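Long-range contact in dephospho-CoA kinase (Legionella pneumophila subsp. pneumophila, PDB 4TTR), which probably catalyses the last step of coenzyme A biosynthesis, the ATP-dependent phosphorylation of the 3'-hydroxyl of dephospho-CoA: residues M15-K29 and L114-L128. Sequence-based numbering, arbitrary orientation. Where two conformers were deposited one is given.
Sequences MVYSVGLTGNIASGK and LIVCTSPYCLIEIPL. With BU2 (1,3-butanediol), chain B.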
loop_
_atom_site.group_PDB
_atom_site.type_symbol
_atom_site.label_atom_id
_atom_site.label_comp_id
_atom_site.label_asym_id
_atom_site.label_seq_id
_atom_site.Cartn_x
_atom_site.Cartn_y
_atom_site.Cartn_z
ATOM N N MET A 15 -0.405 7.351 19.972
ATOM C CA MET A 15 -1.301 8.500 19.897
ATOM C C MET A 15 -2.689 8.090 19.402
ATOM O O MET A 15 -3.691 8.322 20.078
ATOM C CB MET A 15 -0.708 9.581 18.982
ATOM C CG MET A 15 -0.282 9.088 17.601
ATOM S SD MET A 15 1.044 10.076 16.880
ATOM C CE MET A 15 1.955 8.811 15.996
ATOM N N VAL A 16 -2.729 7.475 18.224
ATOM C CA VAL A 16 -3.976 7.042 17.596
ATOM C C VAL A 16 -3.887 5.556 17.265
ATOM O O VAL A 16 -2.842 5.080 16.820
ATOM C CB VAL A 16 -4.269 7.832 16.299
ATOM C CG1 VAL A 16 -5.601 7.406 15.695
ATOM C CG2 VAL A 16 -4.254 9.327 16.565
ATOM N N TYR A 17 -4.981 4.831 17.480
ATOM C CA TYR A 17 -5.028 3.413 17.149
ATOM C C TYR A 17 -4.979 3.259 15.630
ATOM O O TYR A 17 -5.939 3.591 14.934
ATOM C CB TYR A 17 -6.286 2.757 17.727
ATOM C CG TYR A 17 -6.220 1.246 17.744
ATOM C CD1 TYR A 17 -6.411 0.510 16.581
ATOM C CD2 TYR A 17 -5.959 0.553 18.922
ATOM C CE1 TYR A 17 -6.345 -0.872 16.588
ATOM C CE2 TYR A 17 -5.891 -0.829 18.939
ATOM C CZ TYR A 17 -6.086 -1.536 17.766
ATOM O OH TYR A 17 -6.023 -2.911 17.766
ATOM N N SER A 18 -3.853 2.757 15.130
ATOM C CA SER A 18 -3.612 2.686 13.691
ATOM C C SER A 18 -3.479 1.254 13.187
ATOM O O SER A 18 -2.781 0.430 13.780
ATOM C CB SER A 18 -2.351 3.473 13.331
ATOM O OG SER A 18 -1.214 2.942 13.986
ATOM N N VAL A 19 -4.160 0.976 12.082
ATOM C CA VAL A 19 -4.103 -0.316 11.423
ATOM C C VAL A 19 -3.411 -0.148 10.078
ATOM O O VAL A 19 -3.859 0.625 9.234
ATOM C CB VAL A 19 -5.512 -0.905 11.218
ATOM C CG1 VAL A 19 -5.449 -2.206 10.431
ATOM C CG2 VAL A 19 -6.196 -1.110 12.559
ATOM N N GLY A 20 -2.319 -0.877 9.884
ATOM C CA GLY A 20 -1.623 -0.867 8.612
ATOM C C GLY A 20 -2.333 -1.743 7.603
ATOM O O GLY A 20 -2.591 -2.913 7.872
ATOM N N LEU A 21 -2.661 -1.170 6.448
ATOM C CA LEU A 21 -3.283 -1.916 5.360
ATOM C C LEU A 21 -2.257 -2.263 4.283
ATOM O O LEU A 21 -1.667 -1.377 3.661
ATOM C CB LEU A 21 -4.437 -1.116 4.750
ATOM C CG LEU A 21 -5.067 -1.704 3.482
ATOM C CD1 LEU A 21 -5.674 -3.065 3.757
ATOM C CD2 LEU A 21 -6.110 -0.764 2.911
ATOM N N THR A 22 -2.047 -3.557 4.082
ATOM C CA THR A 22 -1.147 -4.052 3.049
ATOM C C THR A 22 -1.884 -5.046 2.170
ATOM O O THR A 22 -2.937 -5.557 2.541
ATOM C CB THR A 22 0.099 -4.737 3.647
ATOM O OG1 THR A 22 -0.292 -5.888 4.408
ATOM C CG2 THR A 22 0.855 -3.786 4.537
ATOM N N GLY A 23 -1.326 -5.326 1.002
ATOM C CA GLY A 23 -1.918 -6.309 0.121
ATOM C C GLY A 23 -0.940 -6.771 -0.930
ATOM O O GLY A 23 -0.080 -6.001 -1.360
ATOM N N ASN A 24 -1.062 -8.028 -1.346
ATOM C CA ASN A 24 -0.236 -8.515 -2.432
ATOM C C ASN A 24 -0.800 -7.989 -3.744
ATOM O O ASN A 24 -1.645 -7.095 -3.763
ATOM C CB ASN A 24 -0.125 -10.054 -2.425
ATOM C CG ASN A 24 -1.447 -10.768 -2.696
ATOM O OD1 ASN A 24 -2.458 -10.155 -3.018
ATOM N ND2 ASN A 24 -1.427 -12.090 -2.576
ATOM N N ILE A 25 -0.344 -8.558 -4.844
ATOM C CA ILE A 25 -0.579 -7.970 -6.146
ATOM C C ILE A 25 -2.000 -8.284 -6.600
ATOM O O ILE A 25 -2.447 -9.431 -6.526
ATOM C CB ILE A 25 0.478 -8.476 -7.150
ATOM C CG1 ILE A 25 1.863 -7.973 -6.728
ATOM C CG2 ILE A 25 0.187 -7.991 -8.559
ATOM C CD1 ILE A 25 2.506 -8.712 -5.531
ATOM N N ALA A 26 -2.711 -7.246 -7.037
ATOM C CA ALA A 26 -4.097 -7.380 -7.474
ATOM C C ALA A 26 -4.956 -8.016 -6.384
ATOM O O ALA A 26 -5.814 -8.850 -6.664
ATOM C CB ALA A 26 -4.169 -8.198 -8.750
ATOM N N SER A 27 -4.709 -7.616 -5.142
ATOM C CA SER A 27 -5.382 -8.198 -3.982
ATOM C C SER A 27 -6.798 -7.677 -3.787
ATOM O O SER A 27 -7.638 -8.369 -3.225
ATOM C CB SER A 27 -4.578 -7.909 -2.717
ATOM O OG SER A 27 -4.478 -6.516 -2.494
ATOM N N GLY A 28 -7.051 -6.452 -4.237
ATOM C CA GLY A 28 -8.327 -5.806 -3.997
ATOM C C GLY A 28 -8.221 -4.781 -2.881
ATOM O O GLY A 28 -9.238 -4.362 -2.328
ATOM N N LYS A 29 -7.001 -4.367 -2.545
ATOM C CA LYS A 29 -6.791 -3.650 -1.289
ATOM C C LYS A 29 -7.302 -2.212 -1.327
ATOM O O LYS A 29 -7.724 -1.684 -0.299
ATOM C CB LYS A 29 -5.308 -3.679 -0.888
ATOM C CG LYS A 29 -4.426 -2.567 -1.424
ATOM C CD LYS A 29 -3.159 -2.475 -0.589
ATOM C CE LYS A 29 -2.262 -1.339 -1.041
ATOM N NZ LYS A 29 -1.024 -1.842 -1.688
ATOM N N LEU A 114 -2.760 12.168 11.321
ATOM C CA LEU A 114 -3.100 11.479 12.561
ATOM C C LEU A 114 -3.543 12.457 13.641
ATOM O O LEU A 114 -4.447 12.156 14.417
ATOM C CB LEU A 114 -1.913 10.662 13.075
ATOM C CG LEU A 114 -1.587 9.357 12.347
ATOM C CD1 LEU A 114 -0.338 8.734 12.951
ATOM C CD2 LEU A 114 -2.745 8.374 12.398
ATOM N N ILE A 115 -2.900 13.622 13.697
ATOM C CA ILE A 115 -3.228 14.621 14.710
ATOM C C ILE A 115 -4.675 15.078 14.557
ATOM O O ILE A 115 -5.340 15.387 15.542
ATOM C CB ILE A 115 -2.274 15.837 14.631
ATOM C CG1 ILE A 115 -0.900 15.449 15.174
ATOM C CG2 ILE A 115 -2.809 17.016 15.437
ATOM C CD1 ILE A 115 0.210 16.411 14.804
ATOM N N VAL A 116 -5.160 15.108 13.320
ATOM C CA VAL A 116 -6.516 15.562 13.043
ATOM C C VAL A 116 -7.445 14.396 12.691
ATOM O O VAL A 116 -8.477 14.589 12.051
ATOM C CB VAL A 116 -6.526 16.603 11.899
ATOM C CG1 VAL A 116 -5.697 17.827 12.295
ATOM C CG2 VAL A 116 -6.007 16.001 10.600
ATOM N N CYS A 117 -7.083 13.190 13.119
ATOM C CA CYS A 117 -7.923 12.018 12.881
ATOM C C CYS A 117 -9.233 12.122 13.659
ATOM O O CYS A 117 -9.231 12.316 14.874
ATOM C CB CYS A 117 -7.182 10.735 13.268
ATOM S SG CYS A 117 -8.154 9.220 13.046
ATOM N N THR A 118 -10.348 11.991 12.946
ATOM C CA THR A 118 -11.674 12.165 13.533
ATOM C C THR A 118 -12.394 10.839 13.785
ATOM O O THR A 118 -13.511 10.829 14.300
ATOM C CB THR A 118 -12.561 13.036 12.624
ATOM O OG1 THR A 118 -12.546 12.504 11.294
ATOM C CG2 THR A 118 -12.056 14.479 12.595
ATOM N N SER A 119 -11.760 9.729 13.417
ATOM C CA SER A 119 -12.373 8.412 13.561
ATOM C C SER A 119 -11.803 7.670 14.776
ATOM O O SER A 119 -10.747 8.043 15.286
ATOM C CB SER A 119 -12.173 7.593 12.281
ATOM O OG SER A 119 -10.802 7.481 11.942
ATOM N N PRO A 120 -12.510 6.625 15.250
ATOM C CA PRO A 120 -12.098 5.880 16.449
ATOM C C PRO A 120 -10.765 5.159 16.276
ATOM O O PRO A 120 -10.038 4.952 17.248
ATOM C CB PRO A 120 -13.238 4.870 16.649
ATOM C CG PRO A 120 -14.380 5.402 15.865
ATOM C CD PRO A 120 -13.784 6.121 14.709
ATOM N N TYR A 121 -10.470 4.750 15.049
ATOM C CA TYR A 121 -9.153 4.233 14.709
ATOM C C TYR A 121 -8.843 4.679 13.289
ATOM O O TYR A 121 -9.737 5.133 12.572
ATOM C CB TYR A 121 -9.091 2.708 14.843
ATOM C CG TYR A 121 -9.939 1.967 13.836
ATOM C CD1 TYR A 121 -11.263 1.648 14.115
ATOM C CD2 TYR A 121 -9.419 1.588 12.608
ATOM C CE1 TYR A 121 -12.042 0.980 13.201
ATOM C CE2 TYR A 121 -10.192 0.918 11.686
ATOM C CZ TYR A 121 -11.503 0.618 11.986
ATOM O OH TYR A 121 -12.282 -0.051 11.077
ATOM N N CYS A 122 -7.579 4.554 12.895
ATOM C CA CYS A 122 -7.116 5.041 11.598
ATOM C C CYS A 122 -6.534 3.903 10.770
ATOM O O CYS A 122 -5.910 2.989 11.303
ATOM C CB CYS A 122 -6.069 6.144 11.788
ATOM S SG CYS A 122 -5.505 6.950 10.263
ATOM N N LEU A 123 -6.753 3.970 9.465
ATOM C CA LEU A 123 -6.198 3.005 8.531
ATOM C C LEU A 123 -5.097 3.666 7.706
ATOM O O LEU A 123 -5.315 4.711 7.104
ATOM C CB LEU A 123 -7.296 2.460 7.622
ATOM C CG LEU A 123 -6.984 1.172 6.869
ATOM C CD1 LEU A 123 -6.997 -0.020 7.814
ATOM C CD2 LEU A 123 -7.990 0.984 5.756
ATOM N N ILE A 124 -3.914 3.059 7.705
ATOM C CA ILE A 124 -2.781 3.561 6.939
ATOM C C ILE A 124 -2.401 2.556 5.852
ATOM O O ILE A 124 -1.876 1.482 6.145
ATOM C CB ILE A 124 -1.553 3.825 7.840
ATOM C CG1 ILE A 124 -1.944 4.668 9.058
ATOM C CG2 ILE A 124 -0.455 4.515 7.041
ATOM C CD1 ILE A 124 -0.826 4.863 10.067
ATOM N N GLU A 125 -2.685 2.901 4.602
ATOM C CA GLU A 125 -2.307 2.058 3.475
ATOM C C GLU A 125 -0.815 2.189 3.202
ATOM O O GLU A 125 -0.326 3.281 2.914
ATOM C CB GLU A 125 -3.108 2.425 2.226
ATOM C CG GLU A 125 -2.918 1.452 1.073
ATOM C CD GLU A 125 -3.637 1.889 -0.190
ATOM O OE1 GLU A 125 -2.968 2.027 -1.236
ATOM O OE2 GLU A 125 -4.869 2.083 -0.140
ATOM N N ILE A 126 -0.107 1.066 3.293
ATOM C CA ILE A 126 1.348 1.035 3.208
ATOM C C ILE A 126 1.785 -0.080 2.251
ATOM O O ILE A 126 0.970 -0.924 1.879
ATOM C CB ILE A 126 1.966 0.837 4.610
ATOM C CG1 ILE A 126 1.467 -0.467 5.237
ATOM C CG2 ILE A 126 1.620 2.024 5.492
ATOM C CD1 ILE A 126 1.937 -0.703 6.661
ATOM N N PRO A 127 3.066 -0.082 1.829
ATOM C CA PRO A 127 3.484 -1.120 0.877
ATOM C C PRO A 127 3.590 -2.515 1.493
ATOM O O PRO A 127 3.743 -2.649 2.707
ATOM C CB PRO A 127 4.861 -0.634 0.406
ATOM C CG PRO A 127 5.355 0.227 1.500
ATOM C CD PRO A 127 4.141 0.898 2.075
ATOM N N LEU A 128 3.513 -3.536 0.643
ATOM C CA LEU A 128 3.551 -4.932 1.075
ATOM C C LEU A 128 4.769 -5.242 1.946
ATOM O O LEU A 128 4.643 -5.834 3.022
ATOM C CB LEU A 128 3.538 -5.848 -0.152
ATOM C CG LEU A 128 3.708 -7.353 0.076
ATOM C CD1 LEU A 128 2.545 -7.920 0.876
ATOM C CD2 LEU A 128 3.847 -8.065 -1.262
HETATM C C1 BU2 B . -7.829 -2.975 -5.967
HETATM O O1 BU2 B . -8.483 -3.295 -7.176
HETATM C C2 BU2 B . -6.488 -2.328 -6.246
HETATM C C3 BU2 B . -5.409 -3.101 -5.518
HETATM O O3 BU2 B . -5.097 -4.256 -6.262
HETATM C C4 BU2 B . -4.179 -2.234 -5.369
HETATM O O HOH W 1 -7.565 5.922 18.392
HETATM O O HOH W 2 2.582 -6.883 4.833
HETATM O O HOH W 3 0.728 -3.023 0.432
#
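Lys29 and Glu125 meet at a slant without forming a salt bridge: the carboxylate meets the lysine chain through carbon, with Lys29 CE 3.4 Å from Glu125 OE1, while the ammonium turns elsewhere. A bend at the last torsion of Lys29 (chi4 -110°) carries NZ to a water 3.0 Å away. That water also accepts from Gly23 N and donates to Ile126 O, so one molecule ties the lysine to both strand ends. Glu125 OE2 is buried with no partner in the model.

Behind this site, strands 18-23 and 122-125 run parallel, joined by five backbone hydrogen bonds, the first from Cys122 N to Tyr17 O and the last from Ile126 N, just past the strand, to Leu21 O. On one face, Leu123 spreads its two methyls along the neighbouring strand, CD1 against Val19 CG1 (3.7 Å) and CD2 against Leu21 CD2 (3.8 Å), beneath helix 29-38, whose Phe36 touches Leu123. On the other, Ile124 CD1 reaches Ser18 CB, and Ile126 CD1 lies over Gly20 CA at 4.1 Å. Ile126 CG1 lies between its backbone N and carbonyl carbon (chi1 59°), which presses it against Thr22 CG2, a tight 3.4 Å. Thr22 OG1 bonds instead to Leu142 O of strand 140-145. At the far end from the loop, Val16 CG1 sits against Cys117 SG and Cys122 CB.

Strand 18-23 leads directly into the predicted ATP-binding loop, where Ala26 to Lys29 line the 1,3-butanediol pocket; this strand-loop-helix, set in a parallel sheet, is characteristic of P-loop kinases, with the loop at the Walker A position but in a conformation reported as non-canonical.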